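Local coordinates for Non-structural polyprotein (Sindbis virus, PDB 4GUA) that is a viral replicase precursor whose nsP2 cysteine protease cleaves the polyprotein, here holding nsP2 protease, macro and zinc-binding regions in one chain, at residues 515-523 / 531-542. Numbering follows the deposited sequence.
With SO4 (sulfate ion), chain J.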
# COMPACT_ATOMS: atom_id res chain seq x y z
N ASP A 515 -0.99 -10.61 -8.93
CA ASP A 515 0.16 -10.11 -9.67
C ASP A 515 0.73 -8.94 -8.89
O ASP A 515 0.21 -7.84 -8.93
CB ASP A 515 -0.27 -9.64 -11.07
CG ASP A 515 0.91 -9.47 -12.02
OD1 ASP A 515 2.07 -9.55 -11.56
OD2 ASP A 515 0.68 -9.26 -13.23
N ASP A 516 1.84 -9.20 -8.20
CA ASP A 516 2.45 -8.20 -7.34
C ASP A 516 3.50 -7.37 -8.07
O ASP A 516 3.96 -6.36 -7.54
CB ASP A 516 3.04 -8.85 -6.09
CG ASP A 516 3.94 -10.02 -6.42
OD1 ASP A 516 3.76 -10.65 -7.48
OD2 ASP A 516 4.82 -10.34 -5.59
N GLU A 517 3.88 -7.79 -9.28
CA GLU A 517 4.81 -7.02 -10.09
C GLU A 517 4.10 -5.92 -10.89
O GLU A 517 4.64 -4.82 -11.06
CB GLU A 517 5.62 -7.92 -11.01
CG GLU A 517 4.90 -8.35 -12.28
CD GLU A 517 5.80 -8.41 -13.51
OE1 GLU A 517 7.01 -8.11 -13.41
OE2 GLU A 517 5.28 -8.78 -14.59
N LEU A 518 2.87 -6.18 -11.31
CA LEU A 518 2.19 -5.29 -12.26
C LEU A 518 2.06 -3.85 -11.78
O LEU A 518 1.63 -3.58 -10.65
CB LEU A 518 0.79 -5.83 -12.58
CG LEU A 518 0.08 -5.17 -13.78
CD1 LEU A 518 0.88 -5.35 -15.06
CD2 LEU A 518 -1.32 -5.72 -13.93
N VAL A 519 2.44 -2.93 -12.66
CA VAL A 519 2.32 -1.51 -12.40
C VAL A 519 1.27 -0.87 -13.30
O VAL A 519 1.24 -1.12 -14.50
CB VAL A 519 3.65 -0.79 -12.64
CG1 VAL A 519 3.45 0.72 -12.54
CG2 VAL A 519 4.69 -1.27 -11.65
N TRP A 520 0.40 -0.06 -12.72
CA TRP A 520 -0.62 0.62 -13.49
C TRP A 520 -0.05 1.91 -14.07
O TRP A 520 0.41 2.77 -13.33
CB TRP A 520 -1.82 0.91 -12.58
CG TRP A 520 -3.06 1.36 -13.29
CD1 TRP A 520 -3.14 1.98 -14.50
CD2 TRP A 520 -4.40 1.24 -12.81
NE1 TRP A 520 -4.45 2.25 -14.81
CE2 TRP A 520 -5.24 1.80 -13.78
CE3 TRP A 520 -4.97 0.71 -11.65
CZ2 TRP A 520 -6.63 1.85 -13.64
CZ3 TRP A 520 -6.35 0.76 -11.51
CH2 TRP A 520 -7.16 1.32 -12.49
N ILE A 521 -0.10 2.05 -15.39
CA ILE A 521 0.51 3.19 -16.07
C ILE A 521 -0.50 4.05 -16.81
O ILE A 521 -1.61 3.61 -17.14
CB ILE A 521 1.58 2.74 -17.09
CG1 ILE A 521 1.02 1.66 -18.02
CG2 ILE A 521 2.84 2.26 -16.37
CD1 ILE A 521 1.90 1.35 -19.23
N HIS A 522 -0.11 5.30 -17.05
CA HIS A 522 -0.92 6.22 -17.84
C HIS A 522 -1.14 5.66 -19.26
O HIS A 522 -0.23 5.06 -19.83
CB HIS A 522 -0.20 7.58 -17.90
CG HIS A 522 -1.04 8.68 -18.47
ND1 HIS A 522 -0.93 9.08 -19.78
CD2 HIS A 522 -2.00 9.45 -17.92
CE1 HIS A 522 -1.79 10.06 -20.01
NE2 HIS A 522 -2.45 10.30 -18.89
N PRO A 523 -2.33 5.86 -19.83
CA PRO A 523 -2.67 5.30 -21.15
C PRO A 523 -1.73 5.73 -22.29
O PRO A 523 -1.50 4.97 -23.23
CB PRO A 523 -4.09 5.81 -21.40
CG PRO A 523 -4.64 6.09 -20.04
CD PRO A 523 -3.48 6.57 -19.23
N LYS A 531 5.70 -6.15 -20.75
CA LYS A 531 5.31 -7.08 -19.71
C LYS A 531 5.65 -6.41 -18.38
O LYS A 531 6.71 -5.80 -18.25
CB LYS A 531 6.03 -8.43 -19.87
CG LYS A 531 5.55 -9.53 -18.90
CD LYS A 531 4.42 -10.40 -19.50
CE LYS A 531 3.84 -11.44 -18.51
NZ LYS A 531 4.58 -12.76 -18.50
N GLY A 532 4.74 -6.50 -17.42
CA GLY A 532 4.93 -5.88 -16.12
C GLY A 532 4.18 -4.57 -15.96
O GLY A 532 4.09 -4.04 -14.85
N PHE A 533 3.62 -4.05 -17.05
CA PHE A 533 2.89 -2.78 -17.01
C PHE A 533 1.53 -2.91 -17.69
O PHE A 533 1.38 -3.65 -18.67
CB PHE A 533 3.69 -1.66 -17.68
CG PHE A 533 5.05 -1.46 -17.08
CD1 PHE A 533 5.21 -0.66 -15.96
CD2 PHE A 533 6.17 -2.06 -17.64
CE1 PHE A 533 6.47 -0.46 -15.41
CE2 PHE A 533 7.43 -1.86 -17.10
CZ PHE A 533 7.58 -1.06 -15.98
N SER A 534 0.55 -2.17 -17.18
CA SER A 534 -0.80 -2.22 -17.71
C SER A 534 -1.52 -0.88 -17.61
O SER A 534 -1.35 -0.13 -16.65
CB SER A 534 -1.61 -3.28 -16.98
OG SER A 534 -3.00 -3.13 -17.26
N THR A 535 -2.33 -0.59 -18.62
CA THR A 535 -3.12 0.64 -18.68
C THR A 535 -4.40 0.56 -17.85
O THR A 535 -4.91 1.58 -17.39
CB THR A 535 -3.52 0.94 -20.14
OG1 THR A 535 -2.35 1.28 -20.89
CG2 THR A 535 -4.53 2.07 -20.22
N THR A 536 -4.95 -0.65 -17.70
CA THR A 536 -6.21 -0.83 -16.99
C THR A 536 -6.12 -1.29 -15.52
O THR A 536 -7.13 -1.31 -14.83
CB THR A 536 -7.07 -1.87 -17.74
OG1 THR A 536 -6.44 -3.15 -17.68
CG2 THR A 536 -7.25 -1.45 -19.19
N LYS A 537 -4.92 -1.63 -15.03
CA LYS A 537 -4.82 -2.20 -13.69
C LYS A 537 -3.39 -2.28 -13.13
O LYS A 537 -2.43 -2.01 -13.85
CB LYS A 537 -5.46 -3.59 -13.69
CG LYS A 537 -4.85 -4.55 -14.70
CD LYS A 537 -5.50 -5.93 -14.67
CE LYS A 537 -4.91 -6.85 -15.75
NZ LYS A 537 -5.63 -8.16 -15.87
N GLY A 538 -3.27 -2.70 -11.87
CA GLY A 538 -2.00 -2.76 -11.18
C GLY A 538 -1.80 -1.75 -10.06
O GLY A 538 -2.72 -1.02 -9.67
N LYS A 539 -0.59 -1.73 -9.50
CA LYS A 539 -0.25 -0.84 -8.39
C LYS A 539 -0.04 0.61 -8.86
O LYS A 539 0.26 0.85 -10.03
CB LYS A 539 0.99 -1.34 -7.65
CG LYS A 539 2.29 -1.13 -8.43
CD LYS A 539 3.49 -1.60 -7.64
CE LYS A 539 3.86 -3.03 -7.98
NZ LYS A 539 5.21 -3.35 -7.47
N LEU A 540 -0.24 1.55 -7.95
CA LEU A 540 -0.29 2.97 -8.28
C LEU A 540 1.00 3.76 -8.01
O LEU A 540 1.04 4.98 -8.23
CB LEU A 540 -1.47 3.61 -7.54
CG LEU A 540 -2.82 3.08 -8.04
CD1 LEU A 540 -3.94 3.49 -7.12
CD2 LEU A 540 -3.10 3.54 -9.46
N TYR A 541 2.04 3.07 -7.55
CA TYR A 541 3.32 3.71 -7.25
C TYR A 541 4.47 2.86 -7.77
O TYR A 541 4.47 1.65 -7.64
CB TYR A 541 3.49 3.90 -5.73
CG TYR A 541 2.29 4.50 -5.03
CD1 TYR A 541 2.12 5.87 -4.95
CD2 TYR A 541 1.34 3.68 -4.42
CE1 TYR A 541 1.03 6.42 -4.31
CE2 TYR A 541 0.24 4.23 -3.77
CZ TYR A 541 0.09 5.59 -3.72
OH TYR A 541 -1.00 6.14 -3.07
N SER A 542 5.47 3.50 -8.37
CA SER A 542 6.64 2.77 -8.82
C SER A 542 7.86 3.67 -8.95
O SER A 542 7.74 4.88 -9.16
CB SER A 542 6.35 2.10 -10.17
OG SER A 542 7.38 1.20 -10.51
S SO4 J . -2.58 -2.84 -21.58
O1 SO4 J . -2.70 -3.62 -22.81
O2 SO4 J . -1.17 -2.55 -21.32
O3 SO4 J . -3.31 -1.58 -21.75
O4 SO4 J . -3.17 -3.60 -20.48
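Five backbone hydrogen bonds fix Val519 and its neighbours between two runs of 531-542. On one flank the pairing is parallel: Val519 N donates to Gly532 O (3.0 Å), Ser534 N to Val519 O (3.0 Å) and Ile521 N to Ser534 O (2.8 Å). After the turn at 535-538 the chain meets the other flank at a single bridge, Val519 with Lys539: Lys539 N donates to Leu518 O almost straight (177° at the hydrogen) and Trp520 N reaches Lys539 O at 2.8 Å.

The Trp520 ring lies against that turn. Lys537 CA sits over one face, 3.8 Å from the six-membered-ring centroid, a CH-pi contact, while Gly538 O lies in plane at the edge. NE1 points to Thr535 O, but at 118° the bond is weak.

Phe533 CD1 meets Val519 CB (3.7 Å) and Ile521 CG2, its side chain crossing that of Ile521 at about a right angle.

Lys539 bends at chi3 (94°), placing NZ weakly on Asp516 O and in a salt bridge with Asp279; Glu517 pairs with Arg101.

The chemistry implies a pairing held mainly by backbone bonds on both flanks of 518-521, with salt bridges joining it to what is probably nsP2.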